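Local atomic coordinates of conserved uncharacterized protein (predicted phosphoesterase COG0622) (Streptococcus pneumoniae, PDB entry 3CK2), a protein that is probably a metal-dependent phosphoesterase of the calcineurin-like superfamily, binding two manganese ions, although its substrate is not established. Residues 8-13 / 31-36; 53-58 / 71-76; 78-83 / 106-111. All coordinates share one frame; numbering follows the deposited sequence.

Overall arrangement
The three contacts come in series along the chain and lie on two mixed sheets that face each other. Interaction 1 joins neighbouring strands 7-12 and 35-38 of one sheet, and interaction 3 joins neighbours 78-83 and 108-110 of the other; each closes a beta-alpha-beta unit. Interaction 2 bridges the two, from edge strand 54-56 of the first sheet to edge strand 70-75 of the second. Its centre is about 10 Å from that of interaction 1 and 9 Å from that of interaction 3; the centres of interactions 1 and 3 are about 13 Å apart. Together they join strands within and between the sheets of this calcineurin-like sandwich, whose loops carry manganese ligands such as D14, D41 and H84.

Interaction 1: 8-13 / 31-36; sequences TIIVMS and GKVDAV
V33 turns its two methyl branches into the hollow between T8 and I10, meeting T8 CG2 through CG1 at 3.8 Å and I10 CG1 through CG2 at 4.1 Å, each pair crossing at about a right angle. CG1 also reaches I10 CG1, so both branches of the valine are used. The placing of T8 CG2 opposite its own backbone N (OG1 chi1 -60°) presents the methyl to V33. On the same side of the sheet V36 CG2 lies 4.2 Å from I10 CB; V25 and Y29 of helix 19-29 cover I10, and Y29 also V36. That helix is the crossover of the beta-alpha-beta unit whose parallel strands, 7-12 and 35-38, are tied here by I10 N to A35 O, a nearly straight bond of 3.1 Å. Over the other face the small A35 leaves room for I9, whose CG2 comes to 4.1 Å from A35 CB, while L75 of the second sheet packs on both. Where the pairing begins, D34 bonds to T8 twice: its N reaches T8 O at 2.9 Å, and its OD2 takes T8 N at 3.1 Å from the anti side, 34° out of the carboxylate plane.

Interaction 2: 53-58 / 71-76; sequences GIRVVK and LVTELG
R55 and T73 reach for each other from opposite directions, and the guanidinium meets the hydroxyl side-on. NE and NH2 both bond to T73 OG1, at 2.8 Å from NE and 3.2 Å from NH2, with the oxygen practically in the guanidinium plane. The NE bond is the straighter, 162° at hydrogen, and the NH2 bond more bent. T73 OG1 is the main acceptor at the edge, with V72 O adding a weak bond from NH2 at 3.0 Å. The flat group arrives there because the chain bends at chi2 (-77°) and again at chi3 (-87°). Threonine suits this place: a short side chain whose oxygen can accept two N-H groups at once.

L71 lies across the arginine at about a right angle and covers one guanidinium face, its CG 3.6 Å from R55 NH2 and set toward the rim. The charge is thus bonded at its edge while apolar carbon shields a face. The leucine's other flank belongs to V57, whose CG1 presses on L71 CB at 3.6 Å; a valine gives a compact methyl bump beside the larger leucine. Q82 packs against both V57 and L71, and F37 against R55 and T73.

The strands run roughly antiparallel, but their axes stay 8.6 Å apart, too far for backbone-to-backbone pairing, and every contact has a side chain on at least one side. The contact joins the outermost strands, within this chain, of the two sheets, consistent with the two-sheet sandwich of calcineurin-like phosphoesterases.

Interaction 3: 78-83 / 106-111; sequences TKIIQT and AAICLY
Backbone bonds from K79, I81 and T83 on one strand to A107, just before strand 108-110, and to I108 and L110 within it hold the pair in parallel register. I81 uses both its N and its O toward strand 108-110, the N to I108 O at 2.9 Å and the O to L110 N at 2.8 Å, and T83 N goes on to L110 O at 2.9 Å. At the start K79 O takes two donors, A107 N at 2.7 Å and I108 N at 3.2 Å, the first in the carbonyl plane and the second tilted from it, so one carbonyl holds both the last loop residue and the first residue of strand 108-110.

Apolar packing divides between the two faces. On one, I80 CG2 touches L110 CD1 at 3.6 Å, crossing it obliquely, and T78 CG2 reaches A107 CB and I108 CD1; F37 of the opposite sheet lies against I80 and L110. On the other, I81 sets CG1 between its own N and carbonyl carbon (chi1 73°), bringing that branch to C109 CB at 3.9 Å, while CG2 meets A106 CB at 3.7 Å. The small A106 and C109 leave space for this branched isoleucine, which W100 and A101 of helix 95-103 cover.

Polar ends turn to partners outside the pair: K79 NZ forms a salt bridge with E104, T78 OG1 bonds to Q7, T83 OG1 to E69 O, and Q82 NE2 to R55 O and N39.

The main-chain polar atoms named here are thus paired within a largely buried, mostly apolar beta-alpha-beta unit, and buried Q82 has its amide nitrogen satisfied by two acceptors, consistent with the modelled orientation of the amide.

Interaction 1: 8-13 / 31-36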
loop_
_atom_site.group_PDB
_atom_site.type_symbol
_atom_site.label_atom_id
_atom_site.label_comp_id
_atom_site.label_asym_id
_atom_site.label_seq_id
_atom_site.Cartn_x
_atom_site.Cartn_y
_atom_site.Cartn_z
ATOM N N THR A 8 11.768 -5.678 1.911
ATOM C CA THR A 8 10.616 -6.079 1.141
ATOM C C THR A 8 9.384 -5.670 1.948
ATOM O O THR A 8 9.294 -5.948 3.145
ATOM C CB THR A 8 10.585 -7.595 0.878
ATOM O OG1 THR A 8 11.753 -7.961 0.154
ATOM C CG2 THR A 8 9.307 -7.996 0.099
ATOM N N ILE A 9 8.461 -4.972 1.295
ATOM C CA ILE A 9 7.186 -4.662 1.919
ATOM C C ILE A 9 6.071 -5.211 1.038
ATOM O O ILE A 9 6.234 -5.382 -0.185
ATOM C CB ILE A 9 7.022 -3.117 2.220
ATOM C CG1 ILE A 9 6.958 -2.298 0.915
ATOM C CG2 ILE A 9 8.134 -2.621 3.217
ATOM C CD1 ILE A 9 6.521 -0.855 1.123
ATOM N N ILE A 10 4.980 -5.555 1.704
ATOM C CA ILE A 10 3.743 -6.048 1.088
ATOM C C ILE A 10 2.662 -5.024 1.389
ATOM O O ILE A 10 2.490 -4.615 2.562
ATOM C CB ILE A 10 3.327 -7.488 1.603
ATOM C CG1 ILE A 10 4.399 -8.538 1.222
ATOM C CG2 ILE A 10 1.940 -7.898 1.006
ATOM C CD1 ILE A 10 4.587 -8.748 -0.372
ATOM N N VAL A 11 1.990 -4.566 0.322
ATOM C CA VAL A 11 0.980 -3.512 0.392
ATOM C C VAL A 11 -0.310 -4.018 -0.250
ATOM O O VAL A 11 -0.279 -4.479 -1.397
ATOM C CB VAL A 11 1.460 -2.230 -0.351
ATOM C CG1 VAL A 11 0.498 -1.059 -0.080
ATOM C CG2 VAL A 11 2.905 -1.876 0.057
HETATM N N MSE A 12 -1.432 -3.920 0.471
HETATM C CA MSE A 12 -2.765 -4.192 -0.110
HETATM C C MSE A 12 -3.760 -3.108 0.296
HETATM O O MSE A 12 -3.431 -2.216 1.040
HETATM C CB MSE A 12 -3.268 -5.584 0.299
HETATM C CG MSE A 12 -3.486 -5.700 1.784
HETATM SE SE MSE A 12 -4.146 -7.435 2.362
HETATM C CE MSE A 12 -3.369 -7.377 4.149
ATOM N N SER A 13 -4.977 -3.180 -0.222
ATOM C CA SER A 13 -5.958 -2.124 -0.053
ATOM C C SER A 13 -7.289 -2.499 -0.617
ATOM O O SER A 13 -7.378 -3.259 -1.583
ATOM C CB SER A 13 -5.503 -0.836 -0.762
ATOM O OG SER A 13 -6.247 0.291 -0.343
ATOM N N GLY A 31 6.246 -11.554 9.476
ATOM C CA GLY A 31 7.467 -12.176 9.992
ATOM C C GLY A 31 8.436 -12.634 8.917
ATOM O O GLY A 31 9.547 -13.025 9.236
ATOM N N LYS A 32 8.022 -12.581 7.646
ATOM C CA LYS A 32 8.899 -12.966 6.531
ATOM C C LYS A 32 9.286 -11.805 5.613
ATOM O O LYS A 32 10.117 -11.977 4.751
ATOM C CB LYS A 32 8.261 -14.093 5.700
ATOM C CG LYS A 32 7.995 -15.366 6.503
ATOM C CD LYS A 32 7.386 -16.473 5.620
ATOM C CE LYS A 32 7.479 -17.863 6.272
ATOM N NZ LYS A 32 7.300 -19.005 5.306
ATOM N N VAL A 33 8.663 -10.648 5.783
ATOM C CA VAL A 33 9.027 -9.431 5.060
ATOM C C VAL A 33 9.202 -8.349 6.132
ATOM O O VAL A 33 8.848 -8.567 7.313
ATOM C CB VAL A 33 7.927 -9.042 4.007
ATOM C CG1 VAL A 33 7.825 -10.093 2.932
ATOM C CG2 VAL A 33 6.586 -8.843 4.665
ATOM N N ASP A 34 9.723 -7.182 5.759
ATOM C CA ASP A 34 9.913 -6.113 6.751
ATOM C C ASP A 34 8.625 -5.449 7.261
ATOM O O ASP A 34 8.585 -5.010 8.388
ATOM C CB ASP A 34 10.881 -5.062 6.215
ATOM C CG ASP A 34 12.224 -5.644 5.922
ATOM O OD1 ASP A 34 13.131 -5.513 6.771
ATOM O OD2 ASP A 34 12.346 -6.304 4.882
ATOM N N ALA A 35 7.572 -5.394 6.447
ATOM C CA ALA A 35 6.311 -4.788 6.863
ATOM C C ALA A 35 5.227 -5.187 5.889
ATOM O O ALA A 35 5.502 -5.462 4.722
ATOM C CB ALA A 35 6.436 -3.246 6.936
ATOM N N VAL A 36 3.986 -5.233 6.402
ATOM C CA VAL A 36 2.800 -5.492 5.627
ATOM C C VAL A 36 1.850 -4.336 5.846
ATOM O O VAL A 36 1.553 -4.002 6.985
ATOM C CB VAL A 36 2.148 -6.867 5.978
ATOM C CG1 VAL A 36 0.863 -7.103 5.130
ATOM C CG2 VAL A 36 3.149 -7.998 5.755
#

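Interaction 2: 53-58 / 71-76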
loop_
_atom_site.group_PDB
_atom_site.type_symbol
_atom_site.label_atom_id
_atom_site.label_comp_id
_atom_site.label_asym_id
_atom_site.label_seq_id
_atom_site.Cartn_x
_atom_site.Cartn_y
_atom_site.Cartn_z
ATOM N N GLY A 53 0.565 -7.602 12.970
ATOM C CA GLY A 53 1.658 -7.573 12.000
ATOM C C GLY A 53 1.463 -6.607 10.822
ATOM O O GLY A 53 2.403 -6.403 10.029
ATOM N N ILE A 54 0.272 -5.991 10.719
ATOM C CA ILE A 54 -0.094 -5.166 9.566
ATOM C C ILE A 54 -0.252 -3.695 9.944
ATOM O O ILE A 54 -0.843 -3.402 10.972
ATOM C CB ILE A 54 -1.426 -5.654 8.898
ATOM C CG1 ILE A 54 -1.304 -7.114 8.436
ATOM C CG2 ILE A 54 -1.809 -4.729 7.728
ATOM C CD1 ILE A 54 -2.600 -7.667 7.888
ATOM N N ARG A 55 0.259 -2.784 9.104
ATOM C CA ARG A 55 0.021 -1.350 9.285
ATOM C C ARG A 55 -1.172 -0.911 8.467
ATOM O O ARG A 55 -1.116 -0.951 7.244
ATOM C CB ARG A 55 1.241 -0.516 8.882
ATOM C CG ARG A 55 2.518 -0.882 9.595
ATOM C CD ARG A 55 2.508 -0.333 10.997
ATOM N NE ARG A 55 3.006 1.039 11.074
ATOM C CZ ARG A 55 2.952 1.799 12.164
ATOM N NH1 ARG A 55 2.393 1.353 13.278
ATOM N NH2 ARG A 55 3.452 3.025 12.128
ATOM N N VAL A 56 -2.239 -0.467 9.132
ATOM C CA VAL A 56 -3.541 -0.195 8.446
ATOM C C VAL A 56 -4.067 1.214 8.729
ATOM O O VAL A 56 -3.979 1.735 9.840
ATOM C CB VAL A 56 -4.624 -1.317 8.781
ATOM C CG1 VAL A 56 -4.841 -1.465 10.287
ATOM C CG2 VAL A 56 -5.958 -1.113 8.013
ATOM N N VAL A 57 -4.586 1.841 7.688
ATOM C CA VAL A 57 -5.162 3.216 7.796
ATOM C C VAL A 57 -6.674 3.192 7.469
ATOM O O VAL A 57 -7.210 2.189 6.968
ATOM C CB VAL A 57 -4.385 4.254 6.927
ATOM C CG1 VAL A 57 -3.020 4.499 7.555
ATOM C CG2 VAL A 57 -4.302 3.774 5.457
ATOM N N LYS A 58 -7.351 4.289 7.799
ATOM C CA LYS A 58 -8.777 4.382 7.603
ATOM C C LYS A 58 -9.182 4.772 6.176
ATOM O O LYS A 58 -8.725 5.784 5.659
ATOM C CB LYS A 58 -9.372 5.410 8.554
ATOM C CG LYS A 58 -10.930 5.397 8.607
ATOM C CD LYS A 58 -11.438 6.778 9.127
ATOM C CE LYS A 58 -12.989 6.850 9.239
ATOM N NZ LYS A 58 -13.679 6.650 7.965
ATOM N N LEU A 71 -0.506 7.226 8.635
ATOM C CA LEU A 71 0.453 6.442 9.428
ATOM C C LEU A 71 1.829 6.626 8.812
ATOM O O LEU A 71 1.996 6.525 7.580
ATOM C CB LEU A 71 0.033 4.970 9.451
ATOM C CG LEU A 71 0.342 4.042 10.609
ATOM C CD1 LEU A 71 -0.009 4.646 11.973
ATOM C CD2 LEU A 71 -0.398 2.676 10.345
ATOM N N VAL A 72 2.794 6.937 9.681
ATOM C CA VAL A 72 4.211 7.005 9.324
ATOM C C VAL A 72 4.919 5.773 9.879
ATOM O O VAL A 72 4.839 5.485 11.062
ATOM C CB VAL A 72 4.882 8.324 9.887
ATOM C CG1 VAL A 72 6.368 8.358 9.562
ATOM C CG2 VAL A 72 4.176 9.558 9.324
ATOM N N THR A 73 5.603 5.063 9.013
ATOM C CA THR A 73 6.329 3.876 9.371
ATOM C C THR A 73 7.776 4.060 8.929
ATOM O O THR A 73 8.062 4.195 7.774
ATOM C CB THR A 73 5.723 2.640 8.736
ATOM O OG1 THR A 73 4.377 2.506 9.149
ATOM C CG2 THR A 73 6.415 1.447 9.184
ATOM N N GLU A 74 8.684 4.118 9.877
ATOM C CA GLU A 74 10.075 4.307 9.548
ATOM C C GLU A 74 10.693 2.961 9.589
ATOM O O GLU A 74 10.635 2.280 10.579
ATOM C CB GLU A 74 10.766 5.280 10.477
ATOM C CG GLU A 74 9.906 6.439 10.840
ATOM C CD GLU A 74 10.565 7.773 10.677
ATOM O OE1 GLU A 74 9.934 8.765 11.036
ATOM O OE2 GLU A 74 11.699 7.840 10.202
ATOM N N LEU A 75 11.238 2.561 8.466
ATOM C CA LEU A 75 11.736 1.233 8.323
ATOM C C LEU A 75 13.186 1.403 8.022
ATOM O O LEU A 75 13.548 1.767 6.924
ATOM C CB LEU A 75 11.010 0.562 7.170
ATOM C CG LEU A 75 10.522 -0.853 7.301
ATOM C CD1 LEU A 75 9.690 -1.041 8.461
ATOM C CD2 LEU A 75 9.780 -1.218 6.102
ATOM N N GLY A 76 14.018 1.184 9.027
ATOM C CA GLY A 76 15.403 1.568 8.946
ATOM C C GLY A 76 15.525 2.958 8.396
ATOM O O GLY A 76 14.990 3.892 8.927
#

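Interaction 3: 78-83 / 106-111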
loop_
_atom_site.group_PDB
_atom_site.type_symbol
_atom_site.label_atom_id
_atom_site.label_comp_id
_atom_site.label_asym_id
_atom_site.label_seq_id
_atom_site.Cartn_x
_atom_site.Cartn_y
_atom_site.Cartn_z
ATOM N N THR A 78 14.296 3.914 5.556
ATOM C CA THR A 78 13.168 4.143 4.663
ATOM C C THR A 78 11.929 4.668 5.389
ATOM O O THR A 78 11.295 3.935 6.137
ATOM C CB THR A 78 12.791 2.840 3.978
ATOM O OG1 THR A 78 13.940 2.341 3.298
ATOM C CG2 THR A 78 11.620 3.042 2.985
ATOM N N LYS A 79 11.577 5.930 5.145
ATOM C CA LYS A 79 10.351 6.526 5.683
ATOM C C LYS A 79 9.170 6.345 4.712
ATOM O O LYS A 79 9.153 6.896 3.591
ATOM C CB LYS A 79 10.555 8.000 5.964
ATOM C CG LYS A 79 9.331 8.704 6.537
ATOM C CD LYS A 79 9.697 10.128 6.975
ATOM C CE LYS A 79 8.545 10.823 7.656
ATOM N NZ LYS A 79 8.959 12.114 8.228
ATOM N N ILE A 80 8.190 5.575 5.178
ATOM C CA ILE A 80 7.017 5.243 4.445
ATOM C C ILE A 80 5.876 6.053 5.106
ATOM O O ILE A 80 5.757 6.098 6.336
ATOM C CB ILE A 80 6.762 3.699 4.532
ATOM C CG1 ILE A 80 7.990 2.952 3.959
ATOM C CG2 ILE A 80 5.441 3.307 3.847
ATOM C CD1 ILE A 80 8.052 1.430 4.192
ATOM N N ILE A 81 5.080 6.728 4.275
ATOM C CA ILE A 81 3.856 7.373 4.716
ATOM C C ILE A 81 2.713 6.670 3.980
ATOM O O ILE A 81 2.906 6.086 2.928
ATOM C CB ILE A 81 3.880 8.936 4.561
ATOM C CG1 ILE A 81 3.759 9.398 3.101
ATOM C CG2 ILE A 81 5.172 9.529 5.193
ATOM C CD1 ILE A 81 3.692 10.946 2.958
ATOM N N GLN A 82 1.539 6.721 4.581
ATOM C CA GLN A 82 0.434 5.870 4.234
ATOM C C GLN A 82 -0.873 6.566 4.572
ATOM O O GLN A 82 -1.069 7.055 5.691
ATOM C CB GLN A 82 0.547 4.602 5.064
ATOM C CG GLN A 82 -0.398 3.525 4.722
ATOM C CD GLN A 82 -0.358 2.377 5.695
ATOM O OE1 GLN A 82 0.301 2.446 6.754
ATOM N NE2 GLN A 82 -1.090 1.318 5.368
ATOM N N THR A 83 -1.777 6.582 3.609
ATOM C CA THR A 83 -3.105 7.164 3.803
ATOM C C THR A 83 -4.036 6.495 2.820
ATOM O O THR A 83 -3.571 5.887 1.859
ATOM C CB THR A 83 -3.074 8.732 3.639
ATOM O OG1 THR A 83 -4.251 9.298 4.197
ATOM C CG2 THR A 83 -2.949 9.175 2.190
ATOM N N ALA A 106 9.216 11.673 2.610
ATOM C CA ALA A 106 9.013 10.222 2.578
ATOM C C ALA A 106 9.884 9.568 1.482
ATOM O O ALA A 106 10.140 10.182 0.450
ATOM C CB ALA A 106 7.515 9.908 2.356
ATOM N N ALA A 107 10.339 8.338 1.704
ATOM C CA ALA A 107 10.881 7.524 0.613
ATOM C C ALA A 107 9.716 6.997 -0.265
ATOM O O ALA A 107 9.808 6.929 -1.507
ATOM C CB ALA A 107 11.734 6.347 1.166
ATOM N N ILE A 108 8.627 6.625 0.412
ATOM C CA ILE A 108 7.495 5.946 -0.193
ATOM C C ILE A 108 6.195 6.506 0.393
ATOM O O ILE A 108 6.095 6.746 1.590
ATOM C CB ILE A 108 7.532 4.407 0.041
ATOM C CG1 ILE A 108 8.845 3.799 -0.508
ATOM C CG2 ILE A 108 6.244 3.724 -0.592
ATOM C CD1 ILE A 108 9.061 2.305 -0.153
ATOM N N CYS A 109 5.227 6.730 -0.480
ATOM C CA CYS A 109 3.898 7.204 -0.125
ATOM C C CYS A 109 2.859 6.179 -0.619
ATOM O O CYS A 109 2.723 5.930 -1.793
ATOM C CB CYS A 109 3.662 8.572 -0.752
ATOM S SG CYS A 109 2.005 9.262 -0.428
ATOM N N LEU A 110 2.171 5.559 0.321
ATOM C CA LEU A 110 1.245 4.479 0.056
ATOM C C LEU A 110 -0.162 5.022 0.166
ATOM O O LEU A 110 -0.479 5.704 1.121
ATOM C CB LEU A 110 1.430 3.366 1.093
ATOM C CG LEU A 110 2.771 2.634 1.092
ATOM C CD1 LEU A 110 2.784 1.570 2.227
ATOM C CD2 LEU A 110 3.063 1.995 -0.303
ATOM N N TYR A 111 -0.994 4.713 -0.827
ATOM C CA TYR A 111 -2.390 5.161 -0.852
ATOM C C TYR A 111 -3.329 4.039 -1.438
ATOM O O TYR A 111 -2.861 3.024 -1.966
ATOM C CB TYR A 111 -2.508 6.554 -1.559
ATOM C CG TYR A 111 -2.296 6.552 -3.041
ATOM C CD1 TYR A 111 -3.370 6.588 -3.910
ATOM C CD2 TYR A 111 -1.025 6.540 -3.589
ATOM C CE1 TYR A 111 -3.187 6.567 -5.299
ATOM C CE2 TYR A 111 -0.833 6.499 -5.000
ATOM C CZ TYR A 111 -1.922 6.512 -5.835
ATOM O OH TYR A 111 -1.758 6.494 -7.215
#